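Local coordinates for protein methyltransferase (PDB 3TMA) that uses S-adenosyl-L-methionine to methylate guanosine 6 of tRNA(Phe), forming N2-methylguanosine with a Rossmann-fold catalytic domain fused to a THUMP domain, at residues 22-27 against 74-79; 30-35 against 335-340; 111-116 against 151-156; 176-181 against 218-223. All coordinates share one frame; numbering follows the deposited sequence. Where two conformers were deposited one is given.

In the fold
The four contacts illustrate how chemistry follows place in a two-domain enzyme. Contacts 1 and 3 reach the same mixed sheet: the first, mostly buried, pairs antiparallel strands in its middle, while the second, partly buried, joins parallel strands at one margin and carries charged side chains on one face. Contact 2 is also buried but works without strand pairing, setting the start of helix 31-41 against the end of strand 331-338 in the methyltransferase sheet. Contact 4, partly buried, ties a loop to helix 216-225 within the methyltransferase region. Contacts 1 and 2 touch where His27 packs on Val339, whereas contacts 3 and 4 lie about 29 Å apart between centres.

Contact 1: residues 22-27 against 74-79; sequences LEATTH and HHLVLF
Glu23 and Val77 form the hydrogen-bonded pair at the middle of the tight part of this contact, Glu23 N donating a hydrogen bond to Val77 O at 2.9 Å and Val77 N donating one to Glu23 O. Beside them Ala24 faces Leu76 in a non-hydrogen-bonded pair, and Leu76 CD2 closes on Ala24 CB at 3.6 Å. Leu22 CD1 reaches Leu76 CB at 4.2 Å, and helix 31-41 covers this apolar face through Leu34 and Leu38. On the other face the carboxylate of Glu23 meets the edge of the Phe79 ring, OE2 lying 3.5 Å from CE2 with the two planes 83° apart; its oxygens are held by Arg57 and Arg159. The pairing belongs to antiparallel strands 21-25 and 76-84, neighbours inside the seven-stranded sheet of the N-terminal half. Thr25, His74 and His75 are partly exposed, and the regular bridges end at Ala24 and Leu76, yet hydrogen bonds such as Thr25 N to His75 O still tie this end. Thr25 OG1, placed by a chi1 of 61° between its own N and carbonyl carbon, accepts from His75 N at 3.1 Å, while Thr25 O takes the N-H of His74. Beyond, one of two His74 conformers, hence less certain, turns its ring edge to the His27 face and bonds Ser175 through ND1. Thr188 bonds to His27 NE2.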
# COMPACT_ATOMS: atom_id res chain seq x y z
N LEU A 22 -12.21 2.09 12.80
CA LEU A 22 -11.65 2.50 11.54
C LEU A 22 -10.95 1.26 10.99
O LEU A 22 -10.09 0.68 11.66
CB LEU A 22 -10.67 3.64 11.78
CG LEU A 22 -9.76 3.97 10.61
CD1 LEU A 22 -10.55 4.50 9.40
CD2 LEU A 22 -8.73 4.98 11.09
N GLU A 23 -11.31 0.85 9.77
CA GLU A 23 -10.53 -0.19 9.10
C GLU A 23 -9.69 0.36 7.93
O GLU A 23 -10.21 1.06 7.06
CB GLU A 23 -11.46 -1.31 8.62
CG GLU A 23 -10.70 -2.49 7.92
CD GLU A 23 -11.61 -3.73 7.74
OE1 GLU A 23 -11.82 -4.47 8.74
OE2 GLU A 23 -12.14 -3.94 6.61
N ALA A 24 -8.40 0.07 7.94
CA ALA A 24 -7.53 0.46 6.85
C ALA A 24 -7.05 -0.79 6.10
O ALA A 24 -6.76 -1.82 6.72
CB ALA A 24 -6.30 1.27 7.40
N THR A 25 -6.97 -0.69 4.77
CA THR A 25 -6.49 -1.81 3.98
C THR A 25 -5.14 -1.48 3.35
O THR A 25 -4.83 -0.32 3.06
CB THR A 25 -7.46 -2.17 2.83
OG1 THR A 25 -7.57 -1.04 1.98
CG2 THR A 25 -8.84 -2.50 3.37
N THR A 26 -4.34 -2.52 3.12
CA THR A 26 -3.00 -2.35 2.54
C THR A 26 -2.75 -3.62 1.70
O THR A 26 -3.63 -4.48 1.61
CB THR A 26 -1.95 -2.15 3.68
OG1 THR A 26 -0.66 -1.82 3.13
CG2 THR A 26 -1.83 -3.42 4.60
N HIS A 27 -1.55 -3.81 1.14
CA HIS A 27 -1.24 -5.13 0.54
C HIS A 27 -1.16 -6.21 1.62
O HIS A 27 -0.50 -6.03 2.62
CB HIS A 27 0.09 -5.08 -0.24
CG HIS A 27 0.12 -4.03 -1.30
ND1 HIS A 27 -0.19 -4.29 -2.62
CD2 HIS A 27 0.42 -2.71 -1.24
CE1 HIS A 27 -0.08 -3.17 -3.32
NE2 HIS A 27 0.31 -2.20 -2.52
N HIS A 74 -4.46 1.75 1.45
CA HIS A 74 -5.15 1.93 0.18
C HIS A 74 -6.51 2.59 0.40
O HIS A 74 -6.71 3.74 -0.01
CB HIS A 74 -5.32 0.59 -0.54
CG HIS A 74 -4.03 0.02 -1.03
ND1 HIS A 74 -3.18 0.72 -1.86
CD2 HIS A 74 -3.47 -1.19 -0.84
CE1 HIS A 74 -2.15 -0.05 -2.16
NE2 HIS A 74 -2.27 -1.19 -1.51
N HIS A 75 -7.40 1.93 1.15
CA HIS A 75 -8.75 2.45 1.46
C HIS A 75 -8.98 2.52 2.97
O HIS A 75 -8.34 1.79 3.74
CB HIS A 75 -9.87 1.57 0.80
CG HIS A 75 -10.18 1.96 -0.62
ND1 HIS A 75 -10.44 3.27 -1.00
CD2 HIS A 75 -10.21 1.22 -1.76
CE1 HIS A 75 -10.66 3.31 -2.30
NE2 HIS A 75 -10.54 2.08 -2.79
N LEU A 76 -9.84 3.45 3.38
CA LEU A 76 -10.29 3.56 4.76
C LEU A 76 -11.84 3.41 4.79
O LEU A 76 -12.55 4.06 4.02
CB LEU A 76 -9.94 4.94 5.30
CG LEU A 76 -8.44 5.35 5.26
CD1 LEU A 76 -8.31 6.75 5.83
CD2 LEU A 76 -7.62 4.34 6.10
N VAL A 77 -12.32 2.63 5.75
CA VAL A 77 -13.78 2.47 6.04
C VAL A 77 -14.04 2.77 7.51
O VAL A 77 -13.35 2.26 8.36
CB VAL A 77 -14.20 0.99 5.74
CG1 VAL A 77 -15.70 0.77 5.92
CG2 VAL A 77 -13.84 0.67 4.26
N LEU A 78 -15.06 3.55 7.81
CA LEU A 78 -15.53 3.67 9.19
C LEU A 78 -16.67 2.71 9.40
O LEU A 78 -17.71 2.86 8.74
CB LEU A 78 -15.98 5.10 9.48
CG LEU A 78 -16.69 5.39 10.81
CD1 LEU A 78 -15.73 5.18 11.93
CD2 LEU A 78 -17.20 6.85 10.78
N PHE A 79 -16.47 1.68 10.24
CA PHE A 79 -17.52 0.74 10.55
C PHE A 79 -18.20 1.27 11.79
O PHE A 79 -17.52 1.48 12.80
CB PHE A 79 -16.97 -0.68 10.78
CG PHE A 79 -16.63 -1.39 9.50
CD1 PHE A 79 -17.59 -1.51 8.47
CD2 PHE A 79 -15.35 -1.92 9.30
CE1 PHE A 79 -17.27 -2.16 7.25
CE2 PHE A 79 -15.02 -2.62 8.10
CZ PHE A 79 -16.00 -2.76 7.09

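Contact 2: residues 30-35 against 335-340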
# COMPACT_ATOMS: atom_id res chain seq x y z
N LEU A 30 1.70 -6.59 4.59
CA LEU A 30 2.18 -5.30 5.15
C LEU A 30 1.37 -4.87 6.39
O LEU A 30 1.48 -3.72 6.82
CB LEU A 30 2.08 -4.20 4.08
CG LEU A 30 2.85 -4.35 2.74
CD1 LEU A 30 2.66 -3.07 1.86
CD2 LEU A 30 4.35 -4.61 2.98
N GLU A 31 0.55 -5.75 6.97
CA GLU A 31 -0.31 -5.36 8.13
C GLU A 31 0.48 -4.82 9.31
O GLU A 31 0.05 -3.85 9.94
CB GLU A 31 -1.13 -6.56 8.64
CG GLU A 31 -2.02 -7.18 7.58
CD GLU A 31 -1.26 -8.21 6.69
OE1 GLU A 31 -0.06 -8.49 6.94
OE2 GLU A 31 -1.86 -8.72 5.74
N ASP A 32 1.59 -5.49 9.65
CA ASP A 32 2.40 -5.06 10.78
C ASP A 32 2.92 -3.63 10.63
O ASP A 32 2.92 -2.87 11.59
CB ASP A 32 3.54 -6.03 11.10
CG ASP A 32 4.44 -6.32 9.91
OD1 ASP A 32 4.19 -5.85 8.75
OD2 ASP A 32 5.41 -7.08 10.13
N LEU A 33 3.31 -3.22 9.46
CA LEU A 33 3.76 -1.84 9.17
C LEU A 33 2.57 -0.85 9.20
O LEU A 33 2.72 0.27 9.68
CB LEU A 33 4.45 -1.78 7.80
CG LEU A 33 5.76 -2.54 7.58
CD1 LEU A 33 5.59 -4.02 7.96
CD2 LEU A 33 6.16 -2.43 6.11
N LEU A 34 1.50 -1.25 8.64
CA LEU A 34 0.32 -0.39 8.70
C LEU A 34 -0.10 -0.20 10.15
O LEU A 34 -0.49 0.91 10.56
CB LEU A 34 -0.82 -1.04 7.91
CG LEU A 34 -2.13 -0.24 8.01
CD1 LEU A 34 -1.97 1.18 7.48
CD2 LEU A 34 -3.23 -0.97 7.24
N LEU A 35 -0.01 -1.26 10.94
CA LEU A 35 -0.35 -1.17 12.36
C LEU A 35 0.57 -0.18 13.09
O LEU A 35 0.08 0.63 13.89
CB LEU A 35 -0.28 -2.56 13.02
CG LEU A 35 -0.42 -2.59 14.53
CD1 LEU A 35 -1.80 -2.09 14.92
CD2 LEU A 35 -0.14 -4.02 15.08
N HIS A 335 16.04 -10.14 6.74
CA HIS A 335 14.58 -10.36 6.79
C HIS A 335 14.10 -10.78 5.42
O HIS A 335 14.57 -10.28 4.40
CB HIS A 335 13.79 -9.05 7.18
CG HIS A 335 14.24 -8.42 8.46
ND1 HIS A 335 13.95 -8.96 9.70
CD2 HIS A 335 15.00 -7.32 8.70
CE1 HIS A 335 14.50 -8.21 10.65
NE2 HIS A 335 15.14 -7.21 10.07
N ALA A 336 13.03 -11.56 5.40
CA ALA A 336 12.36 -11.87 4.16
C ALA A 336 10.88 -11.96 4.53
O ALA A 336 10.53 -12.45 5.62
CB ALA A 336 12.86 -13.23 3.60
N ARG A 337 10.02 -11.43 3.66
CA ARG A 337 8.59 -11.64 3.86
C ARG A 337 7.90 -11.73 2.51
O ARG A 337 8.42 -11.28 1.48
CB ARG A 337 8.01 -10.47 4.66
CG ARG A 337 8.05 -9.14 3.91
CD ARG A 337 7.22 -8.04 4.66
NE ARG A 337 7.75 -7.80 6.01
CZ ARG A 337 7.01 -7.36 7.04
NH1 ARG A 337 7.55 -7.21 8.25
NH2 ARG A 337 5.73 -7.06 6.86
N VAL A 338 6.68 -12.25 2.54
CA VAL A 338 5.89 -12.38 1.34
C VAL A 338 4.89 -11.20 1.30
O VAL A 338 4.29 -10.85 2.34
CB VAL A 338 5.13 -13.71 1.34
CG1 VAL A 338 4.25 -13.77 0.10
CG2 VAL A 338 6.17 -14.86 1.34
N VAL A 339 4.68 -10.59 0.14
CA VAL A 339 3.71 -9.45 0.06
C VAL A 339 2.88 -9.64 -1.21
O VAL A 339 3.42 -10.13 -2.22
CB VAL A 339 4.45 -8.09 0.01
CG1 VAL A 339 3.43 -6.91 -0.22
CG2 VAL A 339 5.19 -7.85 1.34
N GLU A 340 1.59 -9.30 -1.17
CA GLU A 340 0.77 -9.44 -2.36
C GLU A 340 0.82 -8.17 -3.17
O GLU A 340 0.51 -7.10 -2.64
CB GLU A 340 -0.71 -9.77 -2.05
CG GLU A 340 -1.62 -9.80 -3.36
CD GLU A 340 -2.17 -8.39 -3.80
OE1 GLU A 340 -1.92 -7.36 -3.11
OE2 GLU A 340 -2.86 -8.29 -4.84
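Asp32 and Arg337 supply the ionic part of the contact. The arginine grips the carboxylate end-on: NH2 bonds to OD1 at 2.7 Å, nearly straight at 168°, and NH1 reaches OD2 at 2.9 Å along a more bent path. OD1 offers its syn lone pair to a nitrogen whose guanidinium plane almost contains it, but the carboxylate and guanidinium planes are turned 32° apart, so the fork is twisted. A bend at chi3 of Arg337 (60°) turns the guanidinium toward the first turn of helix 31-41, where Gly29 O also accepts from NH2. A methyl flanks this charged group, Leu33 CD1 sitting 3.2 Å from Arg337 NH2.

The apolar part lies alongside. Leu30, at the N-cap position, crosses Val339 at about a right angle with CD2 3.7 Å from CG2. Helix 189-198 adds Val190 and Ala194 against Leu30, and Leu198 against Arg337.

Together these interactions join the helix following the first strand of the chain to the end of strand 331-338, an outermost strand of the methyltransferase sheet. With two nitrogens matched to two oxygens, the salt bridge restricts rotation of both charged groups, and the helix N-terminus would probably help stabilise the negative charge of Asp32.

Contact 3: residues 111-116 against 151-156; sequences SFRVEA and AVRVRV
Val154 lies between Arg113 and Glu115 in backbone bonding: its N-H goes to Arg113 O at 2.9 Å, and its O accepts from Glu115 N at 2.8 Å. This alternation is the parallel pattern, with Arg113 opposite Arg153 and Glu115 opposite Arg155. Farther along, Val156 N donates to Glu115 O. At the other end Ser111 OG takes the N-H of Ala151 at 2.9 Å.

The side chains divide by face. On the apolar one, Val154 CG2 lies 4.0 Å from Phe112 CD2, the two side chains running side by side in the same direction, and Val114 CG1 meets Val156 CG2 at 3.9 Å. On the charged face Glu115, extended beyond CG, crosses the likewise extended Arg153. The carboxylate of Glu115 comes to the guanidinium edge of Arg153; the salt bridge is modelled very short, and Arg153 has two conformers, so its exact geometry is doubtful. Arg113 instead bends at chi3 (-72°), bringing NE to Val114 O at 3.3 Å from above the carbonyl plane.

Outside this shell, helix 126-141 sets Leu137, Val133 and Val129 against Phe112, Val114 and Ala116. It is the connection of the beta-alpha-beta unit 112-119, 126-141, 152-159 in the THUMP domain. Leu147 O receives Arg113 NH1, while Gln168 and Asp157 hold the guanidinium of Arg155. The result is a two-sided strand pair: one face packs against the apolar side of helix 126-141, and on the other Glu115 places a negative charge among arginines, which would probably favour its ionised form.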
# COMPACT_ATOMS: atom_id res chain seq x y z
N SER A 111 -25.96 10.60 -4.47
CA SER A 111 -26.13 9.22 -4.95
C SER A 111 -25.32 8.29 -4.08
O SER A 111 -24.34 8.74 -3.44
CB SER A 111 -25.72 9.09 -6.43
OG SER A 111 -24.30 8.98 -6.57
N PHE A 112 -25.68 7.01 -4.05
CA PHE A 112 -24.85 6.04 -3.29
C PHE A 112 -24.93 4.65 -3.90
O PHE A 112 -25.73 4.41 -4.86
CB PHE A 112 -25.23 6.03 -1.80
CG PHE A 112 -26.51 5.23 -1.50
CD1 PHE A 112 -27.74 5.66 -1.97
CD2 PHE A 112 -26.45 4.02 -0.82
CE1 PHE A 112 -28.94 4.91 -1.75
CE2 PHE A 112 -27.61 3.29 -0.53
CZ PHE A 112 -28.87 3.72 -1.02
N ARG A 113 -24.13 3.73 -3.35
CA ARG A 113 -24.38 2.32 -3.60
C ARG A 113 -23.91 1.57 -2.36
O ARG A 113 -23.23 2.16 -1.53
CB ARG A 113 -23.64 1.82 -4.85
CG ARG A 113 -22.12 1.73 -4.72
CD ARG A 113 -21.56 0.92 -5.90
NE ARG A 113 -21.90 -0.48 -5.69
CZ ARG A 113 -21.83 -1.43 -6.62
NH1 ARG A 113 -21.46 -1.13 -7.87
NH2 ARG A 113 -22.19 -2.68 -6.31
N VAL A 114 -24.29 0.29 -2.25
CA VAL A 114 -23.77 -0.60 -1.21
C VAL A 114 -22.76 -1.55 -1.88
O VAL A 114 -22.98 -2.02 -3.01
CB VAL A 114 -24.89 -1.44 -0.55
CG1 VAL A 114 -24.33 -2.33 0.58
CG2 VAL A 114 -26.02 -0.53 0.02
N GLU A 115 -21.61 -1.75 -1.24
CA GLU A 115 -20.64 -2.73 -1.68
C GLU A 115 -20.55 -3.75 -0.55
O GLU A 115 -20.19 -3.40 0.59
CB GLU A 115 -19.29 -2.06 -1.91
CG GLU A 115 -19.25 -1.20 -3.17
CD GLU A 115 -17.89 -0.53 -3.42
OE1 GLU A 115 -16.98 -0.68 -2.57
OE2 GLU A 115 -17.75 0.16 -4.45
N ALA A 116 -21.00 -4.98 -0.81
CA ALA A 116 -20.95 -6.00 0.24
C ALA A 116 -19.89 -7.03 -0.08
O ALA A 116 -19.66 -7.35 -1.24
CB ALA A 116 -22.31 -6.68 0.42
N ALA A 151 -21.67 8.64 -5.39
CA ALA A 151 -21.01 9.65 -4.56
C ALA A 151 -20.55 9.16 -3.18
O ALA A 151 -19.61 9.73 -2.63
CB ALA A 151 -21.85 10.90 -4.43
N VAL A 152 -21.22 8.16 -2.61
CA VAL A 152 -20.80 7.63 -1.30
C VAL A 152 -20.94 6.11 -1.41
O VAL A 152 -21.87 5.63 -2.07
CB VAL A 152 -21.77 8.09 -0.19
CG1 VAL A 152 -21.43 7.40 1.14
CG2 VAL A 152 -21.73 9.60 -0.03
N ARG A 153 -20.01 5.37 -0.83
CA ARG A 153 -20.09 3.93 -0.86
C ARG A 153 -20.34 3.39 0.54
O ARG A 153 -19.53 3.57 1.43
CB ARG A 153 -18.82 3.32 -1.47
CG ARG A 153 -18.57 3.79 -2.93
CD ARG A 153 -17.43 3.02 -3.62
NE ARG A 153 -17.20 3.55 -4.96
CZ ARG A 153 -17.41 2.89 -6.09
NH1 ARG A 153 -17.78 1.61 -6.07
NH2 ARG A 153 -17.22 3.50 -7.26
N VAL A 154 -21.50 2.78 0.70
CA VAL A 154 -21.85 2.08 1.94
C VAL A 154 -21.20 0.68 1.90
O VAL A 154 -21.27 -0.00 0.88
CB VAL A 154 -23.43 1.95 2.09
CG1 VAL A 154 -23.82 0.98 3.28
CG2 VAL A 154 -24.04 3.35 2.34
N ARG A 155 -20.58 0.27 3.00
CA ARG A 155 -19.86 -0.99 3.06
C ARG A 155 -20.52 -1.92 4.09
O ARG A 155 -20.79 -1.52 5.23
CB ARG A 155 -18.38 -0.75 3.45
CG ARG A 155 -17.59 0.08 2.40
CD ARG A 155 -17.20 -0.83 1.27
NE ARG A 155 -16.51 -1.95 1.88
CZ ARG A 155 -15.19 -2.03 2.00
NH1 ARG A 155 -14.41 -1.12 1.42
NH2 ARG A 155 -14.65 -3.06 2.67
N VAL A 156 -20.81 -3.15 3.66
CA VAL A 156 -21.24 -4.20 4.56
C VAL A 156 -20.32 -5.39 4.34
O VAL A 156 -20.18 -5.89 3.20
CB VAL A 156 -22.69 -4.66 4.24
CG1 VAL A 156 -23.15 -5.77 5.26
CG2 VAL A 156 -23.67 -3.45 4.25

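Contact 4: residues 176-181 against 218-223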
# COMPACT_ATOMS: atom_id res chain seq x y z
N ARG A 176 -3.12 6.60 -4.75
CA ARG A 176 -3.08 7.34 -6.03
C ARG A 176 -2.28 8.65 -5.98
O ARG A 176 -2.42 9.50 -6.85
CB ARG A 176 -4.48 7.64 -6.53
CG ARG A 176 -5.26 6.40 -6.86
CD ARG A 176 -4.93 5.90 -8.27
NE ARG A 176 -6.08 5.18 -8.83
CZ ARG A 176 -6.27 3.87 -8.70
NH1 ARG A 176 -5.38 3.12 -8.08
NH2 ARG A 176 -7.36 3.31 -9.23
N ARG A 177 -1.36 8.78 -5.03
CA ARG A 177 -0.41 9.89 -5.08
C ARG A 177 0.61 9.71 -6.21
O ARG A 177 0.85 8.57 -6.67
CB ARG A 177 0.24 10.12 -3.71
CG ARG A 177 0.86 8.86 -3.06
CD ARG A 177 1.47 9.23 -1.72
NE ARG A 177 2.15 8.09 -1.10
CZ ARG A 177 1.54 7.12 -0.43
NH1 ARG A 177 0.21 7.12 -0.31
NH2 ARG A 177 2.24 6.12 0.11
N PHE A 178 1.19 10.82 -6.66
CA PHE A 178 2.19 10.83 -7.72
C PHE A 178 1.69 10.20 -9.04
O PHE A 178 2.37 9.33 -9.58
CB PHE A 178 3.51 10.17 -7.25
CG PHE A 178 3.98 10.66 -5.92
CD1 PHE A 178 4.03 12.02 -5.67
CD2 PHE A 178 4.29 9.77 -4.89
CE1 PHE A 178 4.41 12.51 -4.40
CE2 PHE A 178 4.72 10.24 -3.63
CZ PHE A 178 4.78 11.61 -3.38
N PRO A 179 0.51 10.65 -9.56
CA PRO A 179 -0.10 10.03 -10.72
C PRO A 179 0.76 10.19 -11.99
O PRO A 179 0.74 9.33 -12.86
CB PRO A 179 -1.45 10.76 -10.86
CG PRO A 179 -1.21 12.13 -10.25
CD PRO A 179 -0.28 11.79 -9.07
N LYS A 180 1.56 11.25 -12.08
CA LYS A 180 2.46 11.40 -13.22
C LYS A 180 3.48 10.25 -13.31
O LYS A 180 3.92 9.89 -14.39
CB LYS A 180 3.17 12.76 -13.19
CG LYS A 180 2.45 13.90 -13.94
CD LYS A 180 3.11 15.26 -13.65
CE LYS A 180 2.06 16.35 -13.36
NZ LYS A 180 1.40 16.91 -14.59
N ALA A 181 3.85 9.66 -12.18
CA ALA A 181 4.72 8.49 -12.22
C ALA A 181 3.96 7.15 -12.36
O ALA A 181 4.58 6.11 -12.45
CB ALA A 181 5.63 8.47 -11.01
N ALA A 218 11.68 6.75 -5.81
CA ALA A 218 12.40 7.99 -5.51
C ALA A 218 11.50 9.09 -4.94
O ALA A 218 11.89 9.81 -4.01
CB ALA A 218 13.17 8.53 -6.77
N LEU A 219 10.29 9.24 -5.51
CA LEU A 219 9.40 10.30 -5.09
C LEU A 219 8.89 9.96 -3.70
O LEU A 219 8.75 10.86 -2.87
CB LEU A 219 8.19 10.41 -6.07
CG LEU A 219 8.57 10.76 -7.53
CD1 LEU A 219 7.40 10.48 -8.51
CD2 LEU A 219 8.99 12.22 -7.63
N GLU A 220 8.50 8.69 -3.46
CA GLU A 220 8.06 8.28 -2.11
C GLU A 220 9.14 8.55 -1.05
O GLU A 220 8.85 9.10 0.07
CB GLU A 220 7.60 6.82 -2.09
CG GLU A 220 6.98 6.40 -0.72
CD GLU A 220 5.58 7.04 -0.42
OE1 GLU A 220 4.96 7.66 -1.31
OE2 GLU A 220 5.12 6.94 0.73
N ALA A 221 10.37 8.18 -1.37
CA ALA A 221 11.49 8.42 -0.48
C ALA A 221 11.69 9.94 -0.21
O ALA A 221 11.87 10.36 0.94
CB ALA A 221 12.78 7.83 -1.10
N ALA A 222 11.75 10.74 -1.27
CA ALA A 222 11.97 12.20 -1.12
C ALA A 222 10.86 12.85 -0.32
O ALA A 222 11.12 13.62 0.61
CB ALA A 222 12.11 12.90 -2.48
N SER A 223 9.62 12.45 -0.61
CA SER A 223 8.45 13.03 0.04
C SER A 223 8.45 12.67 1.54
O SER A 223 8.06 13.48 2.37
CB SER A 223 7.18 12.53 -0.64
OG SER A 223 6.02 12.77 0.15
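Helix 216-225 of the Rossmann-fold methyltransferase domain begins at Thr216, which with Ser214 and Gly215 probably binds S-adenosyl-L-methionine, and it meets the loop leading to helix 189-198 through a salt bridge and an aromatic ring. Arg177 grips Glu220 side-on. NE bonds to OE1 at 2.9 Å, almost straight at 172° and in the guanidinium plane, whereas NH2 meets OE2 at 3.1 Å from above the carboxylate plane. Fully stretched from CG to NE, the arginine reaches the carboxylate, which a bend at Glu220 chi2 (70°) turns toward the loop. Gln193 and Arg71 also bond to this carboxylate, so several donors share its buried charge.

Both faces of the Phe178 ring are met. Leu219 CB sits over the centre of one face, 4.1 Å from the centroid, in a CH-pi contact, while Arg177 CB lies over the rim of the opposite face. Glu220 OE1 approaches the ring edge, 3.5 Å from CE2. Ala181 CB packs on Leu219 CD1 at 3.7 Å, close to Thr216.

Around the contact, helix 189-198 lies against Glu220 through Pro189 and Ala192, helix 238-250 meets Leu219 through Ala247 and Ala248, and strand 231-235 touches Ala218 on the same helix.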